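PDB 2X4H: iron dependent repressor from Sulfolobus solfataricus, which probably acts as a metal-dependent DNA-binding transcriptional regulator of the DtxR/MntR family, and binds zinc ions. Local coordinates for residues L81-R86 with K120-L125; I97-A102 with C131-E136. All coordinates share one frame; numbering follows the deposited sequence.

Interaction 1. Residues L81-R86 with K120-L125; sequences LIKAHR and KLYNYL. With ZN (zinc ion), chain M.
Lys83 lies across one face of the Tyr122 ring, the two side chains crossing at about a right angle. Its CE is 3.6 Å from Tyr122 CG, over the base of the ring and displaced toward the rim, in a CH-pi contact. The ammonium group follows over the same face: Lys83 NZ is 4.1 Å from the centroid of the Tyr122 ring and 22° off its normal, a cation-pi arrangement. With CG anti to the backbone N (chi1 -175°) and every later torsion also extended, Lys83 reaches from one helix to the other, the nearest CA atoms, those of Lys83 and Tyr122, being 8.4 Å apart. These are helix 72-94 and helix 115-124 of the all-helical metal-binding and dimerisation domain. Between residues 81-86 and 120-125 the contact is this one pair, burying 96 Å² in all; Leu121 and Leu125 pack on Val87 nearby. The tight part is this buried crossing, where Asp119 completes the grip on the lysine by a salt bridge to NZ and Val87 and Leu139 also touch the tyrosine. An alanine in place of Tyr122 would probably leave the Lys83 ammonium held by Asp119 without its aromatic floor and open a gap between the helices. Away from the crossing, helix 115-124 becomes more exposed: there Tyr124 OH hydrogen-bonds to Tyr124 OH of the second subunit, so this outer side belongs partly to the dimer contact. Farther along helix 72-94, His85 NE2 binds a zinc ion at 1.9 Å, Glu89 and Cys103 serve as further ligands, and a water lies 2.2 Å from the metal, while Asp110 accepts a hydrogen bond from His85 ND1.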
ATOM      1  N   LEU C  81     -11.511  12.139  -8.878  1.00 47.88           N
ATOM      2  CA  LEU C  81     -12.350  10.994  -9.276  1.00 46.70           C
ATOM      3  C   LEU C  81     -13.823  11.394  -9.586  1.00 45.07           C
ATOM      4  O   LEU C  81     -14.469  10.815 -10.472  1.00 42.92           O
ATOM      5  CB  LEU C  81     -12.300   9.891  -8.230  1.00 48.23           C
ATOM      6  CG  LEU C  81     -13.108   8.613  -8.449  1.00 48.39           C
ATOM      7  CD1 LEU C  81     -12.983   8.138  -9.878  1.00 49.12           C
ATOM      8  CD2 LEU C  81     -12.609   7.523  -7.480  1.00 51.54           C
ATOM      9  N   ILE C  82     -14.340  12.375  -8.857  1.00 45.64           N
ATOM     10  CA  ILE C  82     -15.707  12.851  -9.050  1.00 44.39           C
ATOM     11  C   ILE C  82     -15.810  13.504 -10.408  1.00 43.12           C
ATOM     12  O   ILE C  82     -16.735  13.227 -11.168  1.00 43.04           O
ATOM     13  CB  ILE C  82     -16.134  13.824  -7.938  1.00 45.81           C
ATOM     14  CG1 ILE C  82     -16.432  13.049  -6.638  1.00 46.85           C
ATOM     15  CG2 ILE C  82     -17.357  14.665  -8.396  1.00 44.28           C
ATOM     16  CD1 ILE C  82     -16.609  13.903  -5.371  1.00 47.84           C
ATOM     17  N   LYS C  83     -14.834  14.352 -10.716  1.00 43.32           N
ATOM     18  CA  LYS C  83     -14.683  14.968 -12.028  1.00 41.42           C
ATOM     19  C   LYS C  83     -14.566  13.892 -13.109  1.00 40.20           C
ATOM     20  O   LYS C  83     -15.205  13.978 -14.145  1.00 39.35           O
ATOM     21  CB  LYS C  83     -13.447  15.891 -12.025  1.00 42.69           C
ATOM     22  CG  LYS C  83     -13.230  16.695 -13.300  1.00 43.12           C
ATOM     23  CD  LYS C  83     -12.063  17.684 -13.259  1.00 45.01           C
ATOM     24  CE  LYS C  83     -12.019  18.467 -14.578  1.00 46.90           C
ATOM     25  NZ  LYS C  83     -10.945  19.507 -14.686  1.00 51.00           N
ATOM     26  N   ALA C  84     -13.759  12.863 -12.879  1.00 40.75           N
ATOM     27  CA  ALA C  84     -13.573  11.810 -13.890  1.00 40.21           C
ATOM     28  C   ALA C  84     -14.868  11.041 -14.160  1.00 39.09           C
ATOM     29  O   ALA C  84     -15.216  10.829 -15.315  1.00 38.43           O
ATOM     30  CB  ALA C  84     -12.427  10.833 -13.501  1.00 40.83           C
ATOM     31  N   HIS C  85     -15.574  10.656 -13.103  1.00 39.45           N
ATOM     32  CA  HIS C  85     -16.811   9.905 -13.220  1.00 40.21           C
ATOM     33  C   HIS C  85     -17.830  10.706 -14.044  1.00 40.00           C
ATOM     34  O   HIS C  85     -18.394  10.215 -15.028  1.00 40.33           O
ATOM     35  CB  HIS C  85     -17.380   9.542 -11.817  1.00 42.01           C
ATOM     36  CG  HIS C  85     -18.755   8.942 -11.858  1.00 43.58           C
ATOM     37  ND1 HIS C  85     -18.996   7.649 -12.284  1.00 43.81           N
ATOM     38  CD2 HIS C  85     -19.973   9.493 -11.608  1.00 44.43           C
ATOM     39  CE1 HIS C  85     -20.300   7.421 -12.256  1.00 45.87           C
ATOM     40  NE2 HIS C  85     -20.918   8.534 -11.881  1.00 44.64           N
ATOM     41  N   ARG C  86     -18.002  11.968 -13.680  1.00 40.04           N
ATOM     42  CA  ARG C  86     -19.065  12.795 -14.220  1.00 39.42           C
ATOM     43  C   ARG C  86     -18.759  13.356 -15.625  1.00 38.74           C
ATOM     44  O   ARG C  86     -19.661  13.454 -16.476  1.00 38.78           O
ATOM     45  CB  ARG C  86     -19.371  13.894 -13.193  1.00 40.08           C
ATOM     46  CG  ARG C  86     -20.021  13.330 -11.943  1.00 39.67           C
ATOM     47  CD  ARG C  86     -20.263  14.342 -10.827  1.00 41.03           C
ATOM     48  NE  ARG C  86     -20.841  13.652  -9.676  1.00 44.50           N
ATOM     49  CZ  ARG C  86     -21.031  14.166  -8.463  1.00 46.13           C
ATOM     50  NH1 ARG C  86     -20.668  15.396  -8.152  1.00 46.87           N
ATOM     51  NH2 ARG C  86     -21.548  13.404  -7.520  1.00 50.07           N
ATOM     52  N   LYS C 120      -8.599  17.376 -20.242  1.00 44.14           N
ATOM     53  CA  LYS C 120      -8.775  17.743 -21.648  1.00 44.42           C
ATOM     54  C   LYS C 120     -10.169  17.411 -22.141  1.00 41.84           C
ATOM     55  O   LYS C 120     -10.716  18.131 -22.979  1.00 42.55           O
ATOM     56  CB  LYS C 120      -7.668  17.151 -22.526  1.00 46.47           C
ATOM     57  CG  LYS C 120      -6.397  18.004 -22.390  1.00 49.87           C
ATOM     58  CD  LYS C 120      -5.269  17.630 -23.303  1.00 52.72           C
ATOM     59  CE  LYS C 120      -4.280  18.791 -23.384  1.00 56.43           C
ATOM     60  NZ  LYS C 120      -2.904  18.327 -23.640  1.00 59.52           N
ATOM     61  N   LEU C 121     -10.752  16.348 -21.603  1.00 40.01           N
ATOM     62  CA  LEU C 121     -12.077  15.904 -21.999  1.00 38.99           C
ATOM     63  C   LEU C 121     -13.100  16.887 -21.451  1.00 39.08           C
ATOM     64  O   LEU C 121     -14.083  17.199 -22.112  1.00 38.22           O
ATOM     65  CB  LEU C 121     -12.366  14.467 -21.545  1.00 38.33           C
ATOM     66  CG  LEU C 121     -13.725  13.845 -21.906  1.00 37.95           C
ATOM     67  CD1 LEU C 121     -13.965  13.853 -23.417  1.00 37.75           C
ATOM     68  CD2 LEU C 121     -13.890  12.449 -21.354  1.00 35.12           C
ATOM     69  N   TYR C 122     -12.828  17.405 -20.258  1.00 39.93           N
ATOM     70  CA  TYR C 122     -13.646  18.445 -19.647  1.00 40.19           C
ATOM     71  C   TYR C 122     -13.691  19.671 -20.532  1.00 41.05           C
ATOM     72  O   TYR C 122     -14.783  20.162 -20.879  1.00 40.99           O
ATOM     73  CB  TYR C 122     -13.065  18.758 -18.270  1.00 41.49           C
ATOM     74  CG  TYR C 122     -13.687  19.877 -17.476  1.00 42.44           C
ATOM     75  CD1 TYR C 122     -14.834  19.659 -16.719  1.00 43.26           C
ATOM     76  CD2 TYR C 122     -13.075  21.104 -17.388  1.00 42.94           C
ATOM     77  CE1 TYR C 122     -15.389  20.652 -15.939  1.00 41.60           C
ATOM     78  CE2 TYR C 122     -13.621  22.119 -16.598  1.00 46.35           C
ATOM     79  CZ  TYR C 122     -14.794  21.892 -15.875  1.00 45.50           C
ATOM     80  OH  TYR C 122     -15.367  22.899 -15.080  1.00 43.12           O
ATOM     81  N   ASN C 123     -12.525  20.134 -20.967  1.00 42.10           N
ATOM     82  CA  ASN C 123     -12.491  21.265 -21.906  1.00 43.28           C
ATOM     83  C   ASN C 123     -13.217  20.958 -23.228  1.00 41.40           C
ATOM     84  O   ASN C 123     -13.980  21.766 -23.718  1.00 41.27           O
ATOM     85  CB  ASN C 123     -11.049  21.724 -22.166  1.00 45.31           C
ATOM     86  CG  ASN C 123     -10.388  22.307 -20.918  1.00 49.14           C
ATOM     87  OD1 ASN C 123     -11.032  22.530 -19.890  1.00 49.93           O
ATOM     88  ND2 ASN C 123      -9.088  22.530 -20.999  1.00 51.77           N
ATOM     89  N   TYR C 124     -12.976  19.781 -23.792  1.00 40.78           N
ATOM     90  CA  TYR C 124     -13.590  19.372 -25.063  1.00 39.98           C
ATOM     91  C   TYR C 124     -15.115  19.362 -25.000  1.00 38.91           C
ATOM     92  O   TYR C 124     -15.760  19.707 -25.975  1.00 38.25           O
ATOM     93  CB  TYR C 124     -13.071  18.004 -25.428  1.00 40.52           C
ATOM     94  CG  TYR C 124     -13.540  17.412 -26.719  1.00 41.33           C
ATOM     95  CD1 TYR C 124     -12.951  17.780 -27.927  1.00 44.22           C
ATOM     96  CD2 TYR C 124     -14.523  16.417 -26.730  1.00 41.11           C
ATOM     97  CE1 TYR C 124     -13.369  17.200 -29.140  1.00 46.50           C
ATOM     98  CE2 TYR C 124     -14.938  15.821 -27.918  1.00 45.36           C
ATOM     99  CZ  TYR C 124     -14.359  16.226 -29.121  1.00 47.64           C
ATOM    100  OH  TYR C 124     -14.774  15.657 -30.298  1.00 53.28           O
ATOM    101  N   LEU C 125     -15.676  18.990 -23.846  1.00 37.88           N
ATOM    102  CA  LEU C 125     -17.132  18.949 -23.645  1.00 37.27           C
ATOM    103  C   LEU C 125     -17.717  20.284 -23.219  1.00 37.70           C
ATOM    104  O   LEU C 125     -18.896  20.371 -22.894  1.00 38.34           O
ATOM    105  CB  LEU C 125     -17.484  17.906 -22.593  1.00 36.04           C
ATOM    106  CG  LEU C 125     -17.098  16.457 -22.938  1.00 37.41           C
ATOM    107  CD1 LEU C 125     -17.263  15.544 -21.678  1.00 35.21           C
ATOM    108  CD2 LEU C 125     -17.882  15.914 -24.121  1.00 35.15           C
TER
HETATM  109 ZN    ZN M1139     -22.845   8.497 -11.907  1.00 48.13          ZN
HETATM  110  O   HOH W   1     -22.908  10.361 -10.700  1.00 16.81           O

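Interaction 2. Residues I97-A102 with C131-E136. With ZN (zinc ion), chain N.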
ATOM      1  N   ILE C  97     -25.491   6.751 -25.016  1.00 45.06           N
ATOM      2  CA  ILE C  97     -25.710   5.753 -23.956  1.00 46.30           C
ATOM      3  C   ILE C  97     -26.660   6.315 -22.871  1.00 47.35           C
ATOM      4  O   ILE C  97     -26.456   7.415 -22.386  1.00 45.54           O
ATOM      5  CB  ILE C  97     -24.353   5.302 -23.347  1.00 44.77           C
ATOM      6  CG1 ILE C  97     -23.510   4.634 -24.441  1.00 45.86           C
ATOM      7  CG2 ILE C  97     -24.572   4.296 -22.237  1.00 46.33           C
ATOM      8  CD1 ILE C  97     -22.110   4.339 -24.110  1.00 44.22           C
ATOM      9  N   ASP C  98     -27.690   5.559 -22.504  1.00 50.51           N
ATOM     10  CA  ASP C  98     -28.639   5.948 -21.439  1.00 52.69           C
ATOM     11  C   ASP C  98     -27.939   6.255 -20.099  1.00 51.45           C
ATOM     12  O   ASP C  98     -26.972   5.583 -19.727  1.00 51.21           O
ATOM     13  CB  ASP C  98     -29.715   4.851 -21.299  1.00 57.51           C
ATOM     14  CG  ASP C  98     -30.028   4.489 -19.862  1.00 61.45           C
ATOM     15  OD1 ASP C  98     -31.170   4.757 -19.411  1.00 68.23           O
ATOM     16  OD2 ASP C  98     -29.144   3.931 -19.183  1.00 62.86           O
ATOM     17  N   LYS C  99     -28.429   7.255 -19.370  1.00 51.09           N
ATOM     18  CA  LYS C  99     -27.669   7.816 -18.252  1.00 49.36           C
ATOM     19  C   LYS C  99     -27.411   6.838 -17.101  1.00 50.59           C
ATOM     20  O   LYS C  99     -26.391   6.933 -16.431  1.00 48.48           O
ATOM     21  CB  LYS C  99     -28.305   9.106 -17.703  1.00 49.61           C
ATOM     22  CG  LYS C  99     -29.635   8.934 -17.023  1.00 54.64           C
ATOM     23  CD  LYS C  99     -30.077  10.201 -16.305  1.00 56.13           C
ATOM     24  CE  LYS C  99     -31.440  10.011 -15.702  1.00 59.61           C
ATOM     25  NZ  LYS C  99     -32.016  11.330 -15.374  1.00 63.45           N
ATOM     26  N   GLN C 100     -28.338   5.924 -16.846  1.00 53.51           N
ATOM     27  CA  GLN C 100     -28.117   4.970 -15.783  1.00 55.25           C
ATOM     28  C   GLN C 100     -27.025   3.980 -16.194  1.00 53.83           C
ATOM     29  O   GLN C 100     -26.135   3.687 -15.419  1.00 53.13           O
ATOM     30  CB  GLN C 100     -29.396   4.248 -15.401  1.00 59.92           C
ATOM     31  CG  GLN C 100     -29.140   3.106 -14.426  1.00 64.15           C
ATOM     32  CD  GLN C 100     -29.982   3.186 -13.180  1.00 70.05           C
ATOM     33  OE1 GLN C 100     -31.169   3.516 -13.238  1.00 74.45           O
ATOM     34  NE2 GLN C 100     -29.374   2.870 -12.033  1.00 71.36           N
ATOM     35  N   THR C 101     -27.093   3.488 -17.428  1.00 52.45           N
ATOM     36  CA  THR C 101     -26.051   2.626 -17.963  1.00 50.39           C
ATOM     37  C   THR C 101     -24.726   3.383 -18.069  1.00 47.01           C
ATOM     38  O   THR C 101     -23.658   2.813 -17.876  1.00 47.59           O
ATOM     39  CB  THR C 101     -26.460   2.074 -19.342  1.00 50.98           C
ATOM     40  OG1 THR C 101     -27.758   1.465 -19.254  1.00 53.20           O
ATOM     41  CG2 THR C 101     -25.436   1.060 -19.840  1.00 50.27           C
ATOM     42  N   ALA C 102     -24.799   4.679 -18.355  1.00 45.56           N
ATOM     43  CA  ALA C 102     -23.610   5.531 -18.376  1.00 43.81           C
ATOM     44  C   ALA C 102     -22.942   5.593 -17.010  1.00 43.31           C
ATOM     45  O   ALA C 102     -21.728   5.537 -16.916  1.00 44.14           O
ATOM     46  CB  ALA C 102     -23.977   6.956 -18.852  1.00 43.53           C
ATOM     47  N   CYS C 131     -23.309  16.762 -13.951  1.00 38.83           N
ATOM     48  CA  CYS C 131     -23.483  15.511 -14.680  1.00 38.83           C
ATOM     49  C   CYS C 131     -24.957  15.355 -15.016  1.00 39.94           C
ATOM     50  O   CYS C 131     -25.773  16.176 -14.601  1.00 42.18           O
ATOM     51  CB  CYS C 131     -22.954  14.333 -13.846  1.00 39.32           C
ATOM     52  SG  CYS C 131     -24.053  13.721 -12.554  1.00 42.75           S
ATOM     53  N   PRO C 132     -25.314  14.325 -15.789  1.00 40.64           N
ATOM     54  CA  PRO C 132     -26.725  14.117 -16.162  1.00 42.35           C
ATOM     55  C   PRO C 132     -27.668  13.756 -14.991  1.00 44.53           C
ATOM     56  O   PRO C 132     -28.882  13.789 -15.172  1.00 46.45           O
ATOM     57  CB  PRO C 132     -26.659  12.955 -17.142  1.00 42.32           C
ATOM     58  CG  PRO C 132     -25.229  12.869 -17.554  1.00 41.54           C
ATOM     59  CD  PRO C 132     -24.457  13.275 -16.360  1.00 40.67           C
ATOM     60  N   HIS C 133     -27.119  13.410 -13.822  1.00 44.27           N
ATOM     61  CA  HIS C 133     -27.924  13.217 -12.605  1.00 46.72           C
ATOM     62  C   HIS C 133     -28.076  14.534 -11.838  1.00 47.35           C
ATOM     63  O   HIS C 133     -28.708  14.560 -10.794  1.00 49.93           O
ATOM     64  CB  HIS C 133     -27.311  12.100 -11.712  1.00 47.18           C
ATOM     65  CG  HIS C 133     -27.109  10.827 -12.463  1.00 48.28           C
ATOM     66  ND1 HIS C 133     -25.943  10.549 -13.143  1.00 46.98           N
ATOM     67  CD2 HIS C 133     -27.964   9.817 -12.749  1.00 49.37           C
ATOM     68  CE1 HIS C 133     -26.087   9.418 -13.809  1.00 48.35           C
ATOM     69  NE2 HIS C 133     -27.297   8.945 -13.572  1.00 50.10           N
ATOM     70  N   GLY C 134     -27.495  15.621 -12.348  1.00 46.63           N
ATOM     71  CA  GLY C 134     -27.605  16.933 -11.710  1.00 47.81           C
ATOM     72  C   GLY C 134     -26.674  17.131 -10.521  1.00 48.39           C
ATOM     73  O   GLY C 134     -26.992  17.895  -9.598  1.00 51.05           O
ATOM     74  N   LEU C 135     -25.529  16.456 -10.524  1.00 46.88           N
ATOM     75  CA  LEU C 135     -24.558  16.620  -9.451  1.00 47.26           C
ATOM     76  C   LEU C 135     -23.321  17.346  -9.978  1.00 46.14           C
ATOM     77  O   LEU C 135     -22.968  17.195 -11.144  1.00 45.12           O
ATOM     78  CB  LEU C 135     -24.221  15.267  -8.849  1.00 47.78           C
ATOM     79  CG  LEU C 135     -25.401  14.402  -8.341  1.00 49.80           C
ATOM     80  CD1 LEU C 135     -24.934  12.944  -8.090  1.00 50.39           C
ATOM     81  CD2 LEU C 135     -26.104  14.994  -7.099  1.00 49.48           C
ATOM     82  N   GLU C 136     -22.687  18.145  -9.119  1.00 47.45           N
ATOM     83  CA  GLU C 136     -21.616  19.088  -9.496  1.00 47.43           C
ATOM     84  C   GLU C 136     -20.344  18.445  -9.968  1.00 46.12           C
ATOM     85  O   GLU C 136     -19.891  17.458  -9.405  1.00 46.89           O
ATOM     86  CB  GLU C 136     -21.230  19.987  -8.327  1.00 50.55           C
ATOM     87  CG  GLU C 136     -21.719  21.385  -8.443  1.00 54.04           C
ATOM     88  CD  GLU C 136     -21.564  22.166  -7.160  1.00 59.59           C
ATOM     89  OE1 GLU C 136     -20.480  22.096  -6.543  1.00 62.88           O
ATOM     90  OE2 GLU C 136     -22.538  22.842  -6.766  1.00 63.43           O
TER
HETATM   91 ZN    ZN N1140     -23.993  11.353 -12.697  1.00 43.91          ZN
HETATM   92  O   HOH W   1     -22.908  10.361 -10.700  1.00 16.81           O
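A zinc-binding type I turn, Cys131 to Gly134, rests Pro132 and His133 against Lys99 in the first turn of helix 99-107. The lysine stretches past the turn with its aliphatic part: Lys99 CD is 3.9 Å from Pro132 O and 4.1 Å from His133 NE2, while the CB atoms of Lys99 and Pro132 are 4.2 Å apart. The Lys99 carbonyl meets the edge of the imidazole near its plane, Lys99 O lying 3.6 Å from His133 NE2. The other nitrogen of that ring, ND1, is given to the metal at 2.2 Å. With His133 CG anti to the carbonyl carbon (chi1 -54°), ND1 sits on the zinc and Cys131 SG, which binds the same ion, lies at the ring edge, in its plane. His133 N also makes a weak hydrogen bond to Cys131 SG. At the helix start, Asp98 is the N-cap: its OD2 accepts from Thr101 N in a nearly straight bond (171°) and from Thr101 OG1 out of the carboxylate plane. Glu89 supplies the remaining protein ligand, so the turn and helix 72-94 together form a Cys-His-Glu zinc site with a bound water.

Interactions 1 and 2, with centres 13 Å apart, meet through helix 72-94, whose two sides serve different ends: Lys83 reaches helix 115-124, whereas His85 and Arg86 face the metal cluster and the 131-136 loop. The zinc bound by His85 and the one bound by Cys131 and His133 are 3.2 Å apart, and Glu89 contributes one carboxylate oxygen to each. A single water also bridges them, making a dinuclear centre. Arg86 ties the loop to the helix: its NH1 is 2.5 Å from Glu136 O, a probable hydrogen bond, and its CG packs 3.6 Å from Cys131 CB, beside the second zinc.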